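Local coordinates for Sam-dependent methyltransferases (Streptomyces davawensis, PDB 4D7K), which transfers two methyl groups from S-adenosyl methionine to the amino group of 8-amino-8-demethyl-D-riboflavin, completing the biosynthesis of the antibiotic roseoflavin, at residues L17-Y20 with N21-K25. Numbering follows the deposited sequence.
Sequences LYQY and NVDLK
Gln19 reaches one turn ahead along helix 13-35 to grip Asp23, and its side chain is the one to follow. CB leads into a CG set anti to the backbone N (chi1 -172°), which carries the chain toward the C-terminal end of the helix. CG of Gln19 then passes 4.1 Å from OD1 of Asp23. A bend at chi2 (65°) swings the amide over, leaving Gln19 CD 3.8 Å from Asp23 OD1. At the tip, NE2 of Gln19 donates a hydrogen bond to Asp23 OD1 at 2.7 Å. The carboxylate oxygen lies in the plane of the amide, yet the amide nitrogen meets it from above the carboxylate plane, the two flat groups being turned 57° apart. Gln19 NE2 also rests 4.0 Å from CG1 of Val22.

The main chain runs beneath this pair: Asp23 N bonds to Gln19 O at 2.8 Å, an i to i+4 helical bond, so the two residues are joined twice, once through backbone and once through side chains. On a neighbouring face of the helix the ring of Tyr18 leans on Val22, where CG2 of Val22 approaches CE2 of Tyr18 obliquely at 3.5 Å. The second subunit packs against this turn: its Tyr165 stacks on the Tyr18 ring, and its Phe166 meets that ring nearly at right angles.

This turn of the dimerisation domain therefore forms part of the homodimer interface. Asp23 OD2 comes close to OD2 of Asp23 in the second subunit, and the N-H that Gln19 NE2 gives to OD1 probably offsets some of the repulsion between these two like charges.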
ATOM      1  N   LEU A  17      -7.437  -9.118   1.627  1.00 34.12           N
ATOM      2  CA  LEU A  17      -6.574  -9.071   0.446  1.00 35.49           C
ATOM      3  C   LEU A  17      -7.007  -7.972  -0.521  1.00 29.81           C
ATOM      4  O   LEU A  17      -6.178  -7.210  -1.012  1.00 33.26           O
ATOM      5  CB  LEU A  17      -6.556 -10.426  -0.270  1.00 28.70           C
ATOM      6  CG  LEU A  17      -5.538 -11.432   0.268  1.00 29.16           C
ATOM      7  CD1 LEU A  17      -5.646 -12.784  -0.427  1.00 30.63           C
ATOM      8  CD2 LEU A  17      -4.128 -10.867   0.123  1.00 32.97           C
ATOM      9  N   TYR A  18      -8.304  -7.888  -0.793  1.00 30.60           N
ATOM     10  CA  TYR A  18      -8.813  -6.832  -1.658  1.00 39.25           C
ATOM     11  C   TYR A  18      -8.535  -5.447  -1.063  1.00 39.28           C
ATOM     12  O   TYR A  18      -8.265  -4.489  -1.789  1.00 33.54           O
ATOM     13  CB  TYR A  18     -10.316  -6.999  -1.912  1.00 38.57           C
ATOM     14  CG  TYR A  18     -10.864  -5.910  -2.803  1.00 38.99           C
ATOM     15  CD1 TYR A  18     -10.642  -5.938  -4.171  1.00 40.42           C
ATOM     16  CD2 TYR A  18     -11.573  -4.838  -2.273  1.00 36.11           C
ATOM     17  CE1 TYR A  18     -11.116  -4.937  -4.992  1.00 40.61           C
ATOM     18  CE2 TYR A  18     -12.056  -3.834  -3.089  1.00 43.67           C
ATOM     19  CZ  TYR A  18     -11.822  -3.890  -4.450  1.00 43.33           C
ATOM     20  OH  TYR A  18     -12.295  -2.897  -5.276  1.00 51.52           O
ATOM     21  N   GLN A  19      -8.591  -5.351   0.260  1.00 33.84           N
ATOM     22  CA  GLN A  19      -8.412  -4.073   0.941  1.00 29.63           C
ATOM     23  C   GLN A  19      -6.954  -3.588   0.864  1.00 36.33           C
ATOM     24  O   GLN A  19      -6.701  -2.388   0.772  1.00 38.12           O
ATOM     25  CB  GLN A  19      -8.872  -4.188   2.397  1.00 29.73           C
ATOM     26  CG  GLN A  19      -8.912  -2.871   3.153  1.00 42.12           C
ATOM     27  CD  GLN A  19      -9.936  -1.909   2.589  1.00 47.43           C
ATOM     28  OE1 GLN A  19     -11.124  -2.226   2.515  1.00 46.81           O
ATOM     29  NE2 GLN A  19      -9.480  -0.727   2.182  1.00 39.31           N
ATOM     30  N   TYR A  20      -6.001  -4.516   0.897  1.00 34.00           N
ATOM     31  CA  TYR A  20      -4.594  -4.153   0.705  1.00 28.25           C
ATOM     32  C   TYR A  20      -4.361  -3.597  -0.696  1.00 33.79           C
ATOM     33  O   TYR A  20      -3.550  -2.691  -0.886  1.00 40.01           O
ATOM     34  CB  TYR A  20      -3.667  -5.353   0.952  1.00 29.06           C
ATOM     35  CG  TYR A  20      -3.436  -5.646   2.416  1.00 29.09           C
ATOM     36  CD1 TYR A  20      -2.910  -4.673   3.259  1.00 33.49           C
ATOM     37  CD2 TYR A  20      -3.744  -6.890   2.958  1.00 31.75           C
ATOM     38  CE1 TYR A  20      -2.701  -4.922   4.597  1.00 31.16           C
ATOM     39  CE2 TYR A  20      -3.538  -7.151   4.308  1.00 35.66           C
ATOM     40  CZ  TYR A  20      -3.014  -6.158   5.118  1.00 33.26           C
ATOM     41  OH  TYR A  20      -2.796  -6.398   6.451  1.00 35.75           O
ATOM     42  N   ASN A  21      -5.071  -4.153  -1.674  1.00 32.77           N
ATOM     43  CA  ASN A  21      -5.008  -3.667  -3.048  1.00 31.61           C
ATOM     44  C   ASN A  21      -5.518  -2.230  -3.139  1.00 37.16           C
ATOM     45  O   ASN A  21      -4.920  -1.388  -3.803  1.00 43.22           O
ATOM     46  CB  ASN A  21      -5.817  -4.580  -3.972  1.00 35.16           C
ATOM     47  CG  ASN A  21      -5.644  -4.233  -5.441  1.00 37.16           C
ATOM     48  OD1 ASN A  21      -6.508  -3.600  -6.049  1.00 36.96           O
ATOM     49  ND2 ASN A  21      -4.526  -4.657  -6.019  1.00 36.86           N
ATOM     50  N   VAL A  22      -6.622  -1.960  -2.450  1.00 35.08           N
ATOM     51  CA  VAL A  22      -7.207  -0.627  -2.411  1.00 34.06           C
ATOM     52  C   VAL A  22      -6.320   0.378  -1.672  1.00 27.42           C
ATOM     53  O   VAL A  22      -6.087   1.486  -2.156  1.00 31.78           O
ATOM     54  CB  VAL A  22      -8.596  -0.663  -1.747  1.00 36.81           C
ATOM     55  CG1 VAL A  22      -9.129   0.747  -1.520  1.00 36.19           C
ATOM     56  CG2 VAL A  22      -9.563  -1.491  -2.589  1.00 27.07           C
ATOM     57  N   ASP A  23      -5.817  -0.011  -0.505  1.00 23.11           N
ATOM     58  CA  ASP A  23      -5.020   0.900   0.305  1.00 30.73           C
ATOM     59  C   ASP A  23      -3.676   1.199  -0.372  1.00 37.21           C
ATOM     60  O   ASP A  23      -3.032   2.214  -0.094  1.00 31.36           O
ATOM     61  CB  ASP A  23      -4.822   0.325   1.714  1.00 34.20           C
ATOM     62  CG  ASP A  23      -6.116   0.320   2.534  1.00 45.80           C
ATOM     63  OD1 ASP A  23      -7.193   0.603   1.963  1.00 42.36           O
ATOM     64  OD2 ASP A  23      -6.064   0.029   3.750  1.00 44.70           O
ATOM     65  N   LEU A  24      -3.271   0.318  -1.279  1.00 34.26           N
ATOM     66  CA  LEU A  24      -2.088   0.549  -2.090  1.00 28.49           C
ATOM     67  C   LEU A  24      -2.330   1.727  -3.039  1.00 27.41           C
ATOM     68  O   LEU A  24      -1.512   2.638  -3.127  1.00 32.01           O
ATOM     69  CB  LEU A  24      -1.721  -0.720  -2.864  1.00 34.18           C
ATOM     70  CG  LEU A  24      -0.537  -0.675  -3.824  1.00 35.23           C
ATOM     71  CD1 LEU A  24       0.692  -0.097  -3.154  1.00 33.76           C
ATOM     72  CD2 LEU A  24      -0.252  -2.073  -4.328  1.00 40.27           C
ATOM     73  N   LYS A  25      -3.467   1.715  -3.729  1.00 27.90           N
ATOM     74  CA  LYS A  25      -3.860   2.832  -4.582  1.00 29.79           C
ATOM     75  C   LYS A  25      -4.005   4.137  -3.794  1.00 36.01           C
ATOM     76  O   LYS A  25      -3.652   5.210  -4.280  1.00 40.37           O
ATOM     77  CB  LYS A  25      -5.178   2.522  -5.293  1.00 32.79           C
ATOM     78  CG  LYS A  25      -5.167   1.267  -6.145  1.00 33.73           C
ATOM     79  CD  LYS A  25      -6.589   0.917  -6.577  1.00 42.78           C
ATOM     80  CE  LYS A  25      -6.727  -0.552  -6.935  1.00 46.00           C
ATOM     81  NZ  LYS A  25      -5.813  -0.939  -8.043  1.00 48.78           N
TER